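PDB 2GK4: conserved hypothetical protein, which is of unproven function but probably acts in coenzyme A biosynthesis, in the manner of the phosphopantothenoylcysteine synthetase CoaB. Local coordinates for residues V100-L105 against Q134-K139; I174-L179 against I203-N208. All blocks are in the same frame, centred on the assembly; numbering follows the deposited sequence.

Contact 1: residues V100-L105 against Q134-K139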
ATOM      1  N   VAL A 100       3.870  14.561   6.003  1.00 22.45           N
ATOM      2  CA  VAL A 100       4.680  15.358   6.902  1.00 22.74           C
ATOM      3  C   VAL A 100       4.191  15.193   8.346  1.00 24.16           C
ATOM      4  O   VAL A 100       4.975  14.870   9.255  1.00 24.93           O
ATOM      5  CB  VAL A 100       4.679  16.861   6.499  1.00 22.61           C
ATOM      6  CG1 VAL A 100       5.409  17.716   7.564  1.00 22.69           C
ATOM      7  CG2 VAL A 100       5.341  17.041   5.139  1.00 21.78           C
ATOM      8  N   TYR A 101       2.889  15.353   8.543  1.00 24.09           N
ATOM      9  CA  TYR A 101       2.330  15.422   9.888  1.00 25.99           C
ATOM     10  C   TYR A 101       0.911  14.901   9.893  1.00 26.30           C
ATOM     11  O   TYR A 101       0.100  15.286   9.056  1.00 26.43           O
ATOM     12  CB  TYR A 101       2.350  16.870  10.363  1.00 25.88           C
ATOM     13  CG  TYR A 101       1.943  17.084  11.800  1.00 27.29           C
ATOM     14  CD1 TYR A 101       0.765  17.753  12.108  1.00 28.48           C
ATOM     15  CD2 TYR A 101       2.753  16.654  12.853  1.00 29.48           C
ATOM     16  CE1 TYR A 101       0.391  17.988  13.447  1.00 29.27           C
ATOM     17  CE2 TYR A 101       2.389  16.892  14.194  1.00 30.77           C
ATOM     18  CZ  TYR A 101       1.200  17.551  14.475  1.00 29.79           C
ATOM     19  OH  TYR A 101       0.820  17.811  15.792  1.00 31.24           O
HETATM   20  N   MSE A 102       0.624  14.021  10.847  1.00 27.45           N
HETATM   21  CA  MSE A 102      -0.677  13.378  10.961  1.00 28.52           C
HETATM   22  C   MSE A 102      -1.236  13.698  12.340  1.00 28.55           C
HETATM   23  O   MSE A 102      -0.560  13.496  13.347  1.00 27.88           O
HETATM   24  CB  MSE A 102      -0.503  11.863  10.817  1.00 30.36           C
HETATM   25  CG  MSE A 102      -1.672  11.006  11.289  1.00 35.19           C
HETATM   26 SE   MSE A 102      -2.837  10.562   9.831  0.65 51.12          SE
HETATM   27  CE  MSE A 102      -3.829  11.866   9.866  1.00 42.42           C
ATOM     28  N   THR A 103      -2.456  14.210  12.394  1.00 27.85           N
ATOM     29  CA  THR A 103      -3.028  14.627  13.681  1.00 28.16           C
ATOM     30  C   THR A 103      -4.558  14.474  13.708  1.00 28.19           C
ATOM     31  O   THR A 103      -5.157  14.062  12.727  1.00 27.29           O
ATOM     32  CB  THR A 103      -2.593  16.079  14.048  1.00 28.49           C
ATOM     33  OG1 THR A 103      -2.819  16.328  15.439  1.00 30.62           O
ATOM     34  CG2 THR A 103      -3.345  17.115  13.219  1.00 27.22           C
ATOM     35  N   GLY A 104      -5.168  14.802  14.848  1.00 28.49           N
ATOM     36  CA  GLY A 104      -6.641  14.771  15.004  1.00 28.47           C
ATOM     37  C   GLY A 104      -7.274  16.046  14.462  1.00 28.22           C
ATOM     38  O   GLY A 104      -6.632  17.098  14.407  1.00 27.90           O
ATOM     39  N   LEU A 105      -8.529  15.956  14.040  1.00 27.84           N
ATOM     40  CA  LEU A 105      -9.241  17.128  13.513  1.00 28.50           C
ATOM     41  C   LEU A 105      -9.274  18.313  14.502  1.00 28.79           C
ATOM     42  O   LEU A 105      -9.190  19.470  14.079  1.00 28.93           O
ATOM     43  CB  LEU A 105     -10.677  16.755  13.108  1.00 28.56           C
ATOM     44  CG  LEU A 105     -11.503  17.838  12.398  1.00 29.31           C
ATOM     45  CD1 LEU A 105     -10.939  18.181  11.030  1.00 30.90           C
ATOM     46  CD2 LEU A 105     -12.973  17.405  12.285  1.00 28.57           C
ATOM     47  N   GLN A 134      -9.209  12.091  11.371  0.50 29.59           N
ATOM     48  CA  GLN A 134      -7.785  12.404  11.416  0.50 27.84           C
ATOM     49  C   GLN A 134      -7.362  13.111  10.118  0.50 26.37           C
ATOM     50  O   GLN A 134      -8.014  12.969   9.084  0.50 25.24           O
ATOM     51  CB  GLN A 134      -6.953  11.167  11.790  0.50 28.41           C
ATOM     52  CG  GLN A 134      -7.197  10.705  13.260  0.50 28.01           C
ATOM     53  CD  GLN A 134      -6.400   9.456  13.682  0.50 29.09           C
ATOM     54  OE1 GLN A 134      -5.925   8.691  12.846  0.50 31.11           O
ATOM     55  NE2 GLN A 134      -6.267   9.253  14.995  0.50 28.11           N
ATOM     56  N   VAL A 135      -6.312  13.924  10.205  1.00 24.98           N
ATOM     57  CA  VAL A 135      -5.949  14.831   9.129  1.00 23.67           C
ATOM     58  C   VAL A 135      -4.465  14.683   8.861  1.00 23.38           C
ATOM     59  O   VAL A 135      -3.656  14.829   9.778  1.00 24.70           O
ATOM     60  CB  VAL A 135      -6.215  16.305   9.528  1.00 23.13           C
ATOM     61  CG1 VAL A 135      -5.889  17.241   8.375  1.00 22.63           C
ATOM     62  CG2 VAL A 135      -7.645  16.493   9.960  1.00 22.86           C
ATOM     63  N   LEU A 136      -4.123  14.392   7.617  1.00 23.21           N
ATOM     64  CA  LEU A 136      -2.721  14.228   7.207  1.00 21.74           C
ATOM     65  C   LEU A 136      -2.306  15.375   6.284  1.00 20.59           C
ATOM     66  O   LEU A 136      -2.986  15.632   5.284  1.00 20.60           O
ATOM     67  CB  LEU A 136      -2.529  12.860   6.502  1.00 22.01           C
ATOM     68  CG  LEU A 136      -1.141  12.621   5.875  1.00 21.60           C
ATOM     69  CD1 LEU A 136      -0.088  12.486   6.954  1.00 25.44           C
ATOM     70  CD2 LEU A 136      -1.169  11.387   4.936  1.00 23.21           C
ATOM     71  N   PHE A 137      -1.195  16.045   6.626  1.00 19.99           N
ATOM     72  CA  PHE A 137      -0.608  17.101   5.795  1.00 19.80           C
ATOM     73  C   PHE A 137       0.526  16.483   5.003  1.00 20.50           C
ATOM     74  O   PHE A 137       1.350  15.760   5.570  1.00 20.08           O
ATOM     75  CB  PHE A 137      -0.087  18.249   6.674  1.00 20.42           C
ATOM     76  CG  PHE A 137      -1.193  18.959   7.435  1.00 21.01           C
ATOM     77  CD1 PHE A 137      -1.634  18.463   8.666  1.00 24.31           C
ATOM     78  CD2 PHE A 137      -1.835  20.071   6.877  1.00 24.30           C
ATOM     79  CE1 PHE A 137      -2.689  19.085   9.367  1.00 22.43           C
ATOM     80  CE2 PHE A 137      -2.894  20.717   7.564  1.00 24.39           C
ATOM     81  CZ  PHE A 137      -3.321  20.222   8.800  1.00 24.44           C
ATOM     82  N   LEU A 138       0.573  16.792   3.710  1.00 20.44           N
ATOM     83  CA  LEU A 138       1.597  16.237   2.826  1.00 21.10           C
ATOM     84  C   LEU A 138       2.241  17.380   2.071  1.00 21.41           C
ATOM     85  O   LEU A 138       1.547  18.359   1.709  1.00 22.43           O
ATOM     86  CB  LEU A 138       0.982  15.254   1.837  1.00 20.93           C
ATOM     87  CG  LEU A 138       0.193  14.058   2.394  1.00 23.00           C
ATOM     88  CD1 LEU A 138      -1.288  14.411   2.573  1.00 23.26           C
ATOM     89  CD2 LEU A 138       0.371  12.879   1.462  1.00 26.58           C
ATOM     90  N   LYS A 139       3.550  17.279   1.847  1.00 20.79           N
ATOM     91  CA  LYS A 139       4.257  18.291   1.002  1.00 21.72           C
ATOM     92  C   LYS A 139       4.656  17.687  -0.357  1.00 22.01           C
ATOM     93  O   LYS A 139       4.705  16.467  -0.498  1.00 21.52           O
ATOM     94  CB  LYS A 139       5.513  18.782   1.718  1.00 21.64           C
ATOM     95  CG  LYS A 139       6.649  17.749   1.793  1.00 24.02           C
ATOM     96  CD  LYS A 139       7.876  18.261   2.566  1.00 23.49           C
ATOM     97  CE  LYS A 139       9.062  17.332   2.374  1.00 25.40           C
ATOM     98  NZ  LYS A 139      10.224  17.804   3.244  1.00 26.44           N
TER
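V100 and Y101 both face F137, which makes a classic beta bulge in the antiparallel pair of strands 97-104 and 133-140. V100 N gives F137 O a 2.8 Å hydrogen bond. Y101 N also reaches F137 O, but weakly, at 3.4 Å. Past the bulge, F137 N bonds Y101 O at 2.9 Å. T103 and V135 close a second hydrogen-bonded pair, with T103 N to V135 O at 2.9 Å and V135 N to T103 O at 2.8 Å. M102 and L136 form the non-hydrogen-bonded pair between them.

Apolar contacts cover both faces. On one, the selenomethionine M102 bends at chi2 (95°) and chi3 (-88°). The bends carry M102 CE over the neighbouring strand, 3.7 Å from L136 CB and close to the carbonyl of V135. On the other, F137 CD1 comes to the edge of the Y101 ring, 4.3 Å from Y101 CD1. Y101 O lies at the edge of the F137 ring. F117 stacks on the F137 ring and also meets the Y101 ring. Just after strand 97-104, L105 CD1 lies 3.9 Å from V135 CG2. At the other end of the pair V100 CG2 rests against the aliphatic stem of K139.

Polar ends look elsewhere: Y101 OH bonds E107 OE1. The far edge of 134-138 pairs in an antiparallel ladder with a strand of the second subunit, where V135 packs on V135 of that chain. Backbone bonds thus join the two strands of the arm, while the outer edge of 134-138 and side chains such as V135 and F137 go to the dimer interface.

Contact 2: residues I174-L179 against I203-N208; sequences IARKSL and IFVEKN
A175 meets V205 through its methyl group, with A175 CB 3.7 Å from V205 CG2. It is a small side chain pointing at the strand, and it brings helix and strand close. Both branches of V205 are used. CG1 stands anti to the backbone N (chi1 -177°), which carries it toward the next helix residue, R176. There it touches the stem of the arginine, R176 CG to V205 CG1 at 3.5 Å, and the two side chains cross at about a right angle.

R176 then runs extended from CG to NE beside the loop that follows the strand. Its guanidinium grips one atom, E206 O, side-on with two nitrogens. R176 NE is 3.0 Å from E206 O, with an N-H...O angle of 156°. R176 NH1 is 3.2 Å from the same E206 O and bonds less straight, at 143°. The oxygen sits at the edge of the guanidinium, in its plane. K207 O instead lies over one face, 3.3 Å from R176 NE, and the angle is too poor for a bond. Two bonds to one carbonyl restrict rotation of the arginine end.

The helix, 168-182, is the crossover of a beta-alpha-beta unit between parallel strands 156-163 and 186-191 of the central sheet, in an alpha-beta-alpha sandwich of Rossmann type. Strand 202-205 runs antiparallel next to 186-191, and I187 touches A175 and L179. On the other side of the sheet F204 packs on helix 216-228, whose K226 forms a salt bridge with E206 OE2.

L179, one turn on from A175, turns its branched end to the backbone of V205 and the residues after it: L179 CD2 lies 4.0 Å from V205 O, and L179 CD1 lies near K207 N.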
ATOM      1  N   ILE A 174      -0.739  18.648 -22.857  1.00 21.93           N
ATOM      2  CA  ILE A 174      -0.079  18.329 -21.577  1.00 23.01           C
ATOM      3  C   ILE A 174       1.236  17.535 -21.746  1.00 22.55           C
ATOM      4  O   ILE A 174       2.249  17.829 -21.075  1.00 21.93           O
ATOM      5  CB  ILE A 174      -1.046  17.583 -20.637  1.00 22.91           C
ATOM      6  CG1 ILE A 174      -2.308  18.432 -20.377  1.00 25.20           C
ATOM      7  CG2 ILE A 174      -0.339  17.139 -19.302  1.00 23.55           C
ATOM      8  CD1 ILE A 174      -2.062  19.798 -19.684  1.00 25.82           C
ATOM      9  N   ALA A 175       1.222  16.527 -22.616  1.00 22.56           N
ATOM     10  CA  ALA A 175       2.440  15.766 -22.916  1.00 23.10           C
ATOM     11  C   ALA A 175       3.554  16.653 -23.461  1.00 24.32           C
ATOM     12  O   ALA A 175       4.716  16.508 -23.054  1.00 24.99           O
ATOM     13  CB  ALA A 175       2.143  14.608 -23.879  1.00 23.29           C
ATOM     14  N   ARG A 176       3.226  17.583 -24.362  1.00 23.50           N
ATOM     15  CA  ARG A 176       4.248  18.477 -24.905  1.00 24.97           C
ATOM     16  C   ARG A 176       4.855  19.429 -23.886  1.00 25.62           C
ATOM     17  O   ARG A 176       6.048  19.707 -23.935  1.00 25.88           O
ATOM     18  CB  ARG A 176       3.725  19.239 -26.113  1.00 25.54           C
ATOM     19  CG  ARG A 176       3.768  18.336 -27.323  1.00 26.20           C
ATOM     20  CD  ARG A 176       3.435  19.011 -28.591  1.00 27.91           C
ATOM     21  NE  ARG A 176       3.678  18.055 -29.660  1.00 24.99           N
ATOM     22  CZ  ARG A 176       2.995  17.978 -30.789  1.00 25.59           C
ATOM     23  NH1 ARG A 176       3.341  17.044 -31.675  1.00 24.15           N
ATOM     24  NH2 ARG A 176       2.003  18.831 -31.056  1.00 23.37           N
ATOM     25  N   LYS A 177       4.032  19.902 -22.962  1.00 25.70           N
ATOM     26  CA  LYS A 177       4.509  20.726 -21.864  1.00 27.96           C
ATOM     27  C   LYS A 177       5.533  19.938 -21.037  1.00 28.23           C
ATOM     28  O   LYS A 177       6.576  20.471 -20.659  1.00 28.35           O
ATOM     29  CB  LYS A 177       3.329  21.187 -21.012  1.00 28.07           C
ATOM     30  CG  LYS A 177       2.468  22.303 -21.676  1.00 27.58           C
ATOM     31  CD  LYS A 177       1.369  22.741 -20.713  1.00 30.39           C
ATOM     32  CE  LYS A 177       0.365  23.705 -21.371  1.00 32.63           C
ATOM     33  NZ  LYS A 177       1.008  24.674 -22.284  1.00 35.54           N
ATOM     34  N   SER A 178       5.229  18.662 -20.798  1.00 28.60           N
ATOM     35  CA  SER A 178       6.109  17.733 -20.086  1.00 30.49           C
ATOM     36  C   SER A 178       7.401  17.442 -20.854  1.00 31.40           C
ATOM     37  O   SER A 178       8.493  17.391 -20.270  1.00 32.08           O
ATOM     38  CB  SER A 178       5.351  16.435 -19.794  1.00 29.82           C
ATOM     39  OG  SER A 178       6.218  15.475 -19.215  1.00 34.20           O
ATOM     40  N   LEU A 179       7.291  17.251 -22.166  1.00 31.99           N
ATOM     41  CA  LEU A 179       8.480  17.138 -23.017  1.00 33.90           C
ATOM     42  C   LEU A 179       9.485  18.259 -22.805  1.00 34.72           C
ATOM     43  O   LEU A 179      10.685  18.008 -22.639  1.00 34.36           O
ATOM     44  CB  LEU A 179       8.065  17.126 -24.488  1.00 34.39           C
ATOM     45  CG  LEU A 179       8.040  15.815 -25.244  1.00 35.52           C
ATOM     46  CD1 LEU A 179       9.193  15.717 -26.182  1.00 37.31           C
ATOM     47  CD2 LEU A 179       8.115  14.710 -24.294  1.00 40.88           C
ATOM     48  N   ILE A 203      -0.579   7.687 -27.281  1.00 20.92           N
ATOM     49  CA  ILE A 203      -0.059   8.604 -28.287  1.00 20.32           C
ATOM     50  C   ILE A 203       1.386   8.856 -27.946  1.00 20.13           C
ATOM     51  O   ILE A 203       1.700   9.346 -26.854  1.00 20.82           O
ATOM     52  CB  ILE A 203      -0.849   9.921 -28.302  1.00 20.14           C
ATOM     53  CG1 ILE A 203      -2.378   9.640 -28.320  1.00 22.03           C
ATOM     54  CG2 ILE A 203      -0.363  10.858 -29.436  1.00 20.27           C
ATOM     55  CD1 ILE A 203      -3.227  10.840 -27.997  1.00 27.24           C
ATOM     56  N   PHE A 204       2.265   8.547 -28.899  1.00 19.91           N
ATOM     57  CA  PHE A 204       3.698   8.810 -28.763  1.00 18.60           C
ATOM     58  C   PHE A 204       3.896  10.265 -29.173  1.00 19.33           C
ATOM     59  O   PHE A 204       3.777  10.606 -30.359  1.00 18.57           O
ATOM     60  CB  PHE A 204       4.496   7.845 -29.669  1.00 18.57           C
ATOM     61  CG  PHE A 204       4.703   6.480 -29.075  1.00 19.86           C
ATOM     62  CD1 PHE A 204       3.630   5.742 -28.546  1.00 19.53           C
ATOM     63  CD2 PHE A 204       5.979   5.906 -29.084  1.00 20.89           C
ATOM     64  CE1 PHE A 204       3.837   4.462 -28.005  1.00 18.23           C
ATOM     65  CE2 PHE A 204       6.200   4.627 -28.569  1.00 18.86           C
ATOM     66  CZ  PHE A 204       5.136   3.898 -28.038  1.00 19.89           C
ATOM     67  N   VAL A 205       4.080  11.114 -28.168  1.00 19.16           N
ATOM     68  CA  VAL A 205       4.209  12.533 -28.345  1.00 20.03           C
ATOM     69  C   VAL A 205       5.686  12.958 -28.416  1.00 21.48           C
ATOM     70  O   VAL A 205       6.499  12.825 -27.443  1.00 21.51           O
ATOM     71  CB  VAL A 205       3.441  13.325 -27.226  1.00 19.88           C
ATOM     72  CG1 VAL A 205       3.515  14.828 -27.475  1.00 20.13           C
ATOM     73  CG2 VAL A 205       1.968  12.907 -27.187  1.00 19.09           C
ATOM     74  N   GLU A 206       6.026  13.509 -29.570  1.00 22.28           N
ATOM     75  CA  GLU A 206       7.290  14.187 -29.729  1.00 24.34           C
ATOM     76  C   GLU A 206       7.067  15.675 -29.996  1.00 24.87           C
ATOM     77  O   GLU A 206       5.946  16.144 -30.120  1.00 24.93           O
ATOM     78  CB  GLU A 206       8.088  13.527 -30.853  1.00 25.21           C
ATOM     79  CG  GLU A 206       8.452  12.080 -30.557  1.00 27.77           C
ATOM     80  CD  GLU A 206       8.967  11.349 -31.781  1.00 34.08           C
ATOM     81  OE1 GLU A 206       8.333  11.413 -32.845  1.00 38.53           O
ATOM     82  OE2 GLU A 206      10.003  10.677 -31.696  1.00 38.70           O
ATOM     83  N   LYS A 207       8.161  16.417 -30.086  1.00 26.31           N
ATOM     84  CA  LYS A 207       8.106  17.856 -30.223  1.00 27.62           C
ATOM     85  C   LYS A 207       7.227  18.280 -31.398  1.00 26.44           C
ATOM     86  O   LYS A 207       6.340  19.112 -31.244  1.00 27.48           O
ATOM     87  CB  LYS A 207       9.526  18.368 -30.413  1.00 28.32           C
ATOM     88  CG  LYS A 207       9.651  19.869 -30.386  1.00 33.18           C
ATOM     89  CD  LYS A 207      10.986  20.252 -29.756  1.00 39.82           C
ATOM     90  CE  LYS A 207      12.153  20.092 -30.723  1.00 42.76           C
ATOM     91  NZ  LYS A 207      13.145  21.213 -30.532  1.00 45.25           N
ATOM     92  N   ASN A 208       7.445  17.659 -32.549  1.00 25.54           N
ATOM     93  CA  ASN A 208       6.765  18.042 -33.787  1.00 25.46           C
ATOM     94  C   ASN A 208       6.047  16.902 -34.513  1.00 25.04           C
ATOM     95  O   ASN A 208       5.643  17.068 -35.682  1.00 25.59           O
ATOM     96  CB  ASN A 208       7.778  18.627 -34.784  1.00 27.19           C
ATOM     97  CG  ASN A 208       8.364  19.963 -34.333  1.00 27.73           C
ATOM     98  OD1 ASN A 208       7.688  20.794 -33.728  1.00 30.32           O
ATOM     99  ND2 ASN A 208       9.639  20.157 -34.615  1.00 31.56           N
TER

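Contact 1 and contact 2 belong to separate parts of the chain. Their centres are 36 Å apart and their nearest atoms about 19 Å, so they do not touch. Along the chain, both segments of contact 1 come before those of contact 2. Contact 1 lies in the two-stranded arm, centred 24 Å from the centre of the chain, and takes part in the dimer interface. Contact 2 lies in the sandwich body, 17 Å from that centre, and no other chain of the assembly reaches it. One is a strand pair held by backbone bonds, the other a helix against a strand and the loop after it, tied by an arginine. No known ligand places either at a substrate pocket.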